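Local coordinates for protein hydroxyethylphosphonate dioxygenase (Streptomyces albus, PDB 6B9R) that probably uses a non-haem iron centre and dioxygen to cleave 2-hydroxyethylphosphonate to hydroxymethylphosphonate, binding substrate and metal in one pocket, at residues Thr57-Leu60 against Ile61-Ala65; Pro274-Ala277 against Glu278-Glu281; Ile439-Tyr442 against Ile443-Arg447. One frame throughout, in Å; residues are numbered along the deposited sequence.

How the contacts relate
All three contacts are local, each following a continuous run of chain at an end of a helix. Contact 1 covers the N-cap and the first two turns of helix 58-67 and is partly buried, with Leu-60 and Ile-61 inside; contacts 2 and 3 lie at the surface, at the start of helix 279-288 and the end of helix 438-443. Side chains cap both helix starts, but contact 1 adds an i to i+4 salt bridge and a hydroxyl on an indole, contact 2 a cation-pi stack, while contact 3 has paired carboxylate-guanidinium grips. Centres of contacts 1 and 3 are 22 Å apart, whereas contact 2 is 51 and 42 Å from them. Each contact also meets the second subunit.

Contact 1: residues Thr57-Leu60 against Ile61-Ala65; sequences TWDL and ISRAA
Ser-62 has OG beside its own backbone N (chi1 -60°), and Trp-58 has its indole swung to the side opposite its backbone N (chi1 177°); together these put the hydroxyl over one face of the ring, 3.4 Å from CE2 to OG and displaced toward the rim. The same OG donates to Trp-58 O at 2.8 Å. Ser-62 N also donates to this oxygen, at 2.8 Å, and the two donors arrive from opposite faces of the carbonyl plane. Ile-61 CG2 approaches the ring obliquely, 4.1 Å from Trp-58 CZ3.

On another side of the turn, Asp-59 and Arg-63 form an i to i+4 salt bridge, with OD2 2.8 Å from NH2. NH2 meets OD2 nearly along its C-O bond, close to the guanidinium plane, although carboxylate and guanidinium planes differ by 45°. Leu-60 CD1 lies over the guanidinium centre. Thr-57 is the N-cap: its OG1 accepts from Leu-60 N at 3.1 Å.

Within the subunit, Arg-63 NH1 bonds to Leu-39 O, at the C-terminal end of helix 32-39, and Ala-64 packs on Leu-75. Trp-58 stacks on Trp-58 of the second subunit, so helix 58-67 contributes to the dimer interface.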
loop_
_atom_site.group_PDB
_atom_site.type_symbol
_atom_site.label_atom_id
_atom_site.label_comp_id
_atom_site.label_asym_id
_atom_site.label_seq_id
_atom_site.Cartn_x
_atom_site.Cartn_y
_atom_site.Cartn_z
ATOM N N THR A 57 8.031 21.963 13.975
ATOM C CA THR A 57 9.128 22.332 13.098
ATOM C C THR A 57 9.843 21.092 12.577
ATOM O O THR A 57 9.665 19.977 13.072
ATOM C CB THR A 57 10.115 23.246 13.823
ATOM O OG1 THR A 57 10.689 22.549 14.936
ATOM C CG2 THR A 57 9.406 24.484 14.323
ATOM N N TRP A 58 10.662 21.304 11.545
ATOM C CA TRP A 58 11.535 20.238 11.075
ATOM C C TRP A 58 12.510 19.822 12.163
ATOM O O TRP A 58 12.889 18.648 12.248
ATOM C CB TRP A 58 12.277 20.692 9.816
ATOM C CG TRP A 58 13.266 19.690 9.301
ATOM C CD1 TRP A 58 14.630 19.825 9.250
ATOM C CD2 TRP A 58 12.973 18.392 8.773
ATOM N NE1 TRP A 58 15.198 18.692 8.723
ATOM C CE2 TRP A 58 14.205 17.798 8.420
ATOM C CE3 TRP A 58 11.793 17.677 8.567
ATOM C CZ2 TRP A 58 14.286 16.519 7.871
ATOM C CZ3 TRP A 58 11.876 16.402 8.013
ATOM C CH2 TRP A 58 13.115 15.841 7.675
ATOM N N ASP A 59 12.918 20.762 13.011
ATOM C CA ASP A 59 13.750 20.403 14.154
ATOM C C ASP A 59 13.040 19.389 15.041
ATOM O O ASP A 59 13.621 18.364 15.419
ATOM C CB ASP A 59 14.127 21.655 14.942
ATOM C CG ASP A 59 14.962 21.338 16.173
ATOM O OD1 ASP A 59 16.123 20.917 16.003
ATOM O OD2 ASP A 59 14.457 21.503 17.304
ATOM N N LEU A 60 11.768 19.640 15.363
ATOM C CA LEU A 60 11.058 18.731 16.258
ATOM C C LEU A 60 10.823 17.384 15.592
ATOM O O LEU A 60 10.964 16.335 16.228
ATOM C CB LEU A 60 9.737 19.355 16.720
ATOM C CG LEU A 60 8.810 18.467 17.567
ATOM C CD1 LEU A 60 9.532 17.989 18.810
ATOM C CD2 LEU A 60 7.539 19.195 17.955
ATOM N N ILE A 61 10.490 17.392 14.302
ATOM C CA ILE A 61 10.294 16.146 13.572
ATOM C C ILE A 61 11.593 15.351 13.504
ATOM O O ILE A 61 11.592 14.123 13.646
ATOM C CB ILE A 61 9.723 16.451 12.178
ATOM C CG1 ILE A 61 8.286 16.967 12.324
ATOM C CG2 ILE A 61 9.788 15.212 11.279
ATOM C CD1 ILE A 61 7.614 17.281 11.000
ATOM N N SER A 62 12.723 16.039 13.315
ATOM C CA SER A 62 14.015 15.359 13.317
ATOM C C SER A 62 14.344 14.799 14.692
ATOM O O SER A 62 14.871 13.686 14.802
ATOM C CB SER A 62 15.116 16.316 12.858
ATOM O OG SER A 62 14.854 16.782 11.549
ATOM N N ARG A 63 14.049 15.560 15.756
ATOM C CA ARG A 63 14.267 15.055 17.106
ATOM C C ARG A 63 13.390 13.844 17.391
ATOM O O ARG A 63 13.826 12.898 18.065
ATOM C CB ARG A 63 14.005 16.162 18.130
ATOM C CG ARG A 63 15.143 17.172 18.218
ATOM C CD ARG A 63 14.637 18.551 18.599
ATOM N NE ARG A 63 13.940 18.563 19.881
ATOM C CZ ARG A 63 13.148 19.554 20.281
ATOM N NH1 ARG A 63 12.545 19.496 21.461
ATOM N NH2 ARG A 63 12.952 20.606 19.492
ATOM N N ALA A 64 12.154 13.848 16.879
ATOM C CA ALA A 64 11.254 12.720 17.111
ATOM C C ALA A 64 11.763 11.448 16.430
ATOM O O ALA A 64 11.665 10.356 17.004
ATOM C CB ALA A 64 9.845 13.060 16.628
ATOM N N ALA A 65 12.318 11.569 15.216
ATOM C CA ALA A 65 12.901 10.413 14.537
ATOM C C ALA A 65 14.152 9.893 15.233
ATOM O O ALA A 65 14.526 8.734 15.012
ATOM C CB ALA A 65 13.234 10.747 13.078
#

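Contact 2: residues Pro274-Ala277 against Glu278-Glu281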
loop_
_atom_site.group_PDB
_atom_site.type_symbol
_atom_site.label_atom_id
_atom_site.label_comp_id
_atom_site.label_asym_id
_atom_site.label_seq_id
_atom_site.Cartn_x
_atom_site.Cartn_y
_atom_site.Cartn_z
ATOM N N PRO A 274 2.630 -23.682 -11.790
ATOM C CA PRO A 274 2.030 -22.345 -11.876
ATOM C C PRO A 274 0.523 -22.374 -12.004
ATOM O O PRO A 274 -0.124 -21.379 -11.660
ATOM C CB PRO A 274 2.686 -21.742 -13.125
ATOM C CG PRO A 274 3.086 -22.926 -13.933
ATOM C CD PRO A 274 3.452 -24.001 -12.969
ATOM N N ALA A 275 -0.054 -23.484 -12.470
ATOM C CA ALA A 275 -1.499 -23.577 -12.637
ATOM C C ALA A 275 -2.203 -23.567 -11.287
ATOM O O ALA A 275 -1.745 -24.191 -10.327
ATOM C CB ALA A 275 -1.862 -24.851 -13.408
ATOM N N ARG A 276 -3.326 -22.855 -11.213
ATOM C CA ARG A 276 -4.055 -22.799 -9.954
ATOM C C ARG A 276 -4.705 -24.143 -9.649
ATOM O O ARG A 276 -5.001 -24.945 -10.547
ATOM C CB ARG A 276 -5.122 -21.708 -9.985
ATOM C CG ARG A 276 -6.210 -21.942 -11.017
ATOM C CD ARG A 276 -7.483 -21.194 -10.663
ATOM N NE ARG A 276 -8.486 -21.323 -11.712
ATOM C CZ ARG A 276 -9.428 -22.262 -11.747
ATOM N NH1 ARG A 276 -9.515 -23.168 -10.778
ATOM N NH2 ARG A 276 -10.292 -22.290 -12.758
ATOM N N ALA A 277 -4.916 -24.389 -8.360
ATOM C CA ALA A 277 -5.693 -25.538 -7.935
ATOM C C ALA A 277 -7.150 -25.386 -8.388
ATOM O O ALA A 277 -7.591 -24.316 -8.816
ATOM C CB ALA A 277 -5.605 -25.692 -6.416
ATOM N N GLU A 278 -7.900 -26.478 -8.292
ATOM C CA GLU A 278 -9.332 -26.425 -8.549
ATOM C C GLU A 278 -10.023 -25.606 -7.460
ATOM O O GLU A 278 -9.544 -25.518 -6.324
ATOM C CB GLU A 278 -9.919 -27.839 -8.608
ATOM C CG GLU A 278 -9.117 -28.824 -9.469
ATOM C CD GLU A 278 -9.206 -28.521 -10.955
ATOM O OE1 GLU A 278 -8.314 -28.973 -11.705
ATOM O OE2 GLU A 278 -10.164 -27.832 -11.376
ATOM N N TRP A 279 -11.149 -24.980 -7.816
ATOM C CA TRP A 279 -11.843 -24.105 -6.866
ATOM C C TRP A 279 -12.122 -24.764 -5.517
ATOM O O TRP A 279 -11.857 -24.130 -4.481
ATOM C CB TRP A 279 -13.146 -23.569 -7.487
ATOM C CG TRP A 279 -12.902 -22.655 -8.642
ATOM C CD1 TRP A 279 -13.279 -22.857 -9.941
ATOM C CD2 TRP A 279 -12.173 -21.419 -8.623
ATOM N NE1 TRP A 279 -12.851 -21.812 -10.726
ATOM C CE2 TRP A 279 -12.168 -20.918 -9.942
ATOM C CE3 TRP A 279 -11.533 -20.685 -7.621
ATOM C CZ2 TRP A 279 -11.548 -19.717 -10.284
ATOM C CZ3 TRP A 279 -10.919 -19.490 -7.962
ATOM C CH2 TRP A 279 -10.928 -19.024 -9.286
ATOM N N PRO A 280 -12.631 -25.995 -5.441
ATOM C CA PRO A 280 -12.824 -26.607 -4.118
ATOM C C PRO A 280 -11.524 -26.816 -3.364
ATOM O O PRO A 280 -11.514 -26.730 -2.128
ATOM C CB PRO A 280 -13.508 -27.943 -4.448
ATOM C CG PRO A 280 -14.103 -27.737 -5.787
ATOM C CD PRO A 280 -13.130 -26.879 -6.512
ATOM N N GLU A 281 -10.429 -27.102 -4.076
ATOM C CA GLU A 281 -9.122 -27.198 -3.433
ATOM C C GLU A 281 -8.656 -25.841 -2.925
ATOM O O GLU A 281 -8.109 -25.737 -1.818
ATOM C CB GLU A 281 -8.100 -27.785 -4.408
ATOM C CG GLU A 281 -8.418 -29.201 -4.828
ATOM C CD GLU A 281 -7.497 -29.718 -5.921
ATOM O OE1 GLU A 281 -7.068 -28.913 -6.771
ATOM O OE2 GLU A 281 -7.200 -30.934 -5.930
HETATM O O HOH W 1 -11.554 -25.579 -10.722
#
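Arg-276 and Ala-277 run extended (psi 154° and 167°) up to Glu-278, the N-cap residue, and the chain turns helical at Trp-279, which brings the arginine alongside the indole. The guanidinium of Arg-276 lies on one face of that ring, its plane 24° from the ring plane. Arg-276 CZ is 3.9 Å from the centroid of the five-membered ring of Trp-279, off-centre, a cation-pi contact. NH2 comes to 3.3 Å from Trp-279 NE1, but both are donors, so this is stacking. The straight chain from CG to NE carries the group there, and an NH1 bond to Ala-277 O (3.0 Å) helps fix its rotation.

At the helix start, Glu-281 reaches back so that OE1 accepts from Glu-278 N at 3.0 Å, the half of a capping box in which the N3 side chain accepts from the N-cap N-H. The region belongs to a Cro/C1-type helix-turn-helix domain, where the loop after helix 264-271 leads into helix 279-288. Glu-281 OE2 forms a salt bridge with Arg-266 of the former helix, and Ala-277 packs on Leu-270 there.

One water joins the polar groups: it accepts from Arg-276 NH1 (3.2 Å) and Trp-279 N (3.0 Å) and donates to Glu-278 OE2 (2.7 Å). Trp-279 also stacks on Trp-279 of the second subunit.

Contact 3: residues Ile439-Tyr442 against Ile443-Arg447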
loop_
_atom_site.group_PDB
_atom_site.type_symbol
_atom_site.label_atom_id
_atom_site.label_comp_id
_atom_site.label_asym_id
_atom_site.label_seq_id
_atom_site.Cartn_x
_atom_site.Cartn_y
_atom_site.Cartn_z
ATOM N N ILE A 439 -13.664 6.204 11.473
ATOM C CA ILE A 439 -13.029 6.747 10.276
ATOM C C ILE A 439 -12.592 8.187 10.519
ATOM O O ILE A 439 -11.509 8.606 10.093
ATOM C CB ILE A 439 -13.974 6.611 9.063
ATOM C CG1 ILE A 439 -13.972 5.162 8.564
ATOM C CG2 ILE A 439 -13.585 7.566 7.937
ATOM C CD1 ILE A 439 -14.959 4.891 7.431
ATOM N N GLY A 440 -13.406 8.952 11.247
ATOM C CA GLY A 440 -13.019 10.313 11.587
ATOM C C GLY A 440 -11.695 10.398 12.325
ATOM O O GLY A 440 -10.864 11.258 12.025
ATOM N N ARG A 441 -11.484 9.519 13.313
ATOM C CA ARG A 441 -10.234 9.569 14.073
ATOM C C ARG A 441 -9.067 9.042 13.250
ATOM O O ARG A 441 -7.925 9.473 13.447
ATOM C CB ARG A 441 -10.352 8.775 15.377
ATOM C CG ARG A 441 -11.112 9.485 16.497
ATOM C CD ARG A 441 -11.173 8.630 17.775
ATOM N NE ARG A 441 -9.844 8.339 18.313
ATOM C CZ ARG A 441 -9.590 7.340 19.151
ATOM N NH1 ARG A 441 -8.351 7.121 19.585
ATOM N NH2 ARG A 441 -10.585 6.548 19.542
ATOM N N TYR A 442 -9.335 8.101 12.341
ATOM C CA TYR A 442 -8.302 7.644 11.414
ATOM C C TYR A 442 -7.826 8.792 10.538
ATOM O O TYR A 442 -6.620 8.972 10.336
ATOM C CB TYR A 442 -8.848 6.488 10.574
ATOM C CG TYR A 442 -7.999 6.101 9.378
ATOM C CD1 TYR A 442 -6.714 5.611 9.542
ATOM C CD2 TYR A 442 -8.498 6.223 8.085
ATOM C CE1 TYR A 442 -5.937 5.240 8.442
ATOM C CE2 TYR A 442 -7.736 5.858 6.986
ATOM C CZ TYR A 442 -6.454 5.364 7.171
ATOM O OH TYR A 442 -5.697 5.004 6.064
ATOM N N ILE A 443 -8.764 9.611 10.055
ATOM C CA ILE A 443 -8.426 10.780 9.247
ATOM C C ILE A 443 -7.634 11.794 10.061
ATOM O O ILE A 443 -6.659 12.382 9.578
ATOM C CB ILE A 443 -9.710 11.411 8.670
ATOM C CG1 ILE A 443 -10.269 10.534 7.549
ATOM C CG2 ILE A 443 -9.450 12.828 8.172
ATOM C CD1 ILE A 443 -9.216 10.062 6.583
ATOM N N ALA A 444 -8.048 12.032 11.300
ATOM C CA ALA A 444 -7.434 13.092 12.089
ATOM C C ALA A 444 -7.629 12.722 13.555
ATOM O O ALA A 444 -8.714 12.924 14.104
ATOM C CB ALA A 444 -8.053 14.442 11.760
ATOM N N GLU A 445 -6.590 12.154 14.159
ATOM C CA GLU A 445 -6.663 11.825 15.571
ATOM C C GLU A 445 -6.821 13.101 16.378
ATOM O O GLU A 445 -6.186 14.122 16.091
ATOM C CB GLU A 445 -5.419 11.063 16.018
ATOM C CG GLU A 445 -5.402 10.688 17.507
ATOM C CD GLU A 445 -6.508 9.702 17.899
ATOM O OE1 GLU A 445 -7.681 10.113 18.036
ATOM O OE2 GLU A 445 -6.194 8.506 18.082
ATOM N N ASP A 446 -7.680 13.038 17.393
ATOM C CA ASP A 446 -8.089 14.228 18.121
ATOM C C ASP A 446 -8.036 14.036 19.631
ATOM O O ASP A 446 -8.668 14.808 20.361
ATOM C CB ASP A 446 -9.498 14.656 17.691
ATOM C CG ASP A 446 -10.562 13.586 17.972
ATOM O OD1 ASP A 446 -10.237 12.511 18.521
ATOM O OD2 ASP A 446 -11.743 13.818 17.632
ATOM N N ARG A 447 -7.330 13.019 20.122
ATOM C CA ARG A 447 -7.401 12.752 21.556
ATOM C C ARG A 447 -6.298 11.790 21.975
ATOM O O ARG A 447 -5.804 10.987 21.179
ATOM C CB ARG A 447 -8.767 12.167 21.943
ATOM C CG ARG A 447 -9.014 10.744 21.413
ATOM C CD ARG A 447 -10.498 10.373 21.469
ATOM N NE ARG A 447 -11.282 11.183 20.539
ATOM C CZ ARG A 447 -12.577 11.010 20.296
ATOM N NH1 ARG A 447 -13.254 10.048 20.911
ATOM N NH2 ARG A 447 -13.195 11.806 19.431
#
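Arg-441 leaves the last turn of helix 438-443 and meets Glu-445 along much of its length. Its CB is 4.0 Å from Glu-445 OE1, and CG lies 3.7 Å from Asp-446 OD1. CD sits over the centre of the Arg-447 guanidinium, 3.7 Å from its CZ. A bend at chi3 (61°) then turns the tip toward Glu-445: NE donates to OE1 at 2.8 Å (N-H...O 163°) and NH1 to OE2 at 3.0 Å, a side-on, two-nitrogen grip close to the guanidinium plane. Glu-445 OE1 gives its syn lone pair to NE and its anti lone pair to Asp-446 N.

This is a helix C-terminus: Ala-444 is the first residue to leave helical angles, while its N still bonds to Gly-440 O at 3.0 Å. Beyond it, Arg-447 holds Asp-446 side-on, with NE 2.6 Å from OD1. The two guanidinium planes are only 4° apart, and Asp-446 and Glu-445 probably offset their like charges.

With an alanine at Arg-441, the Glu-445 carboxylate would probably lose its charged mate, keeping Asp-446 N as a donor to OE1, and the bonds to the second subunit would go too. Those run from NH1 and NH2 to Gly-148 O and Lys-147 O, residues immediately preceding the iron ligand His-149 in that subunit's sequence.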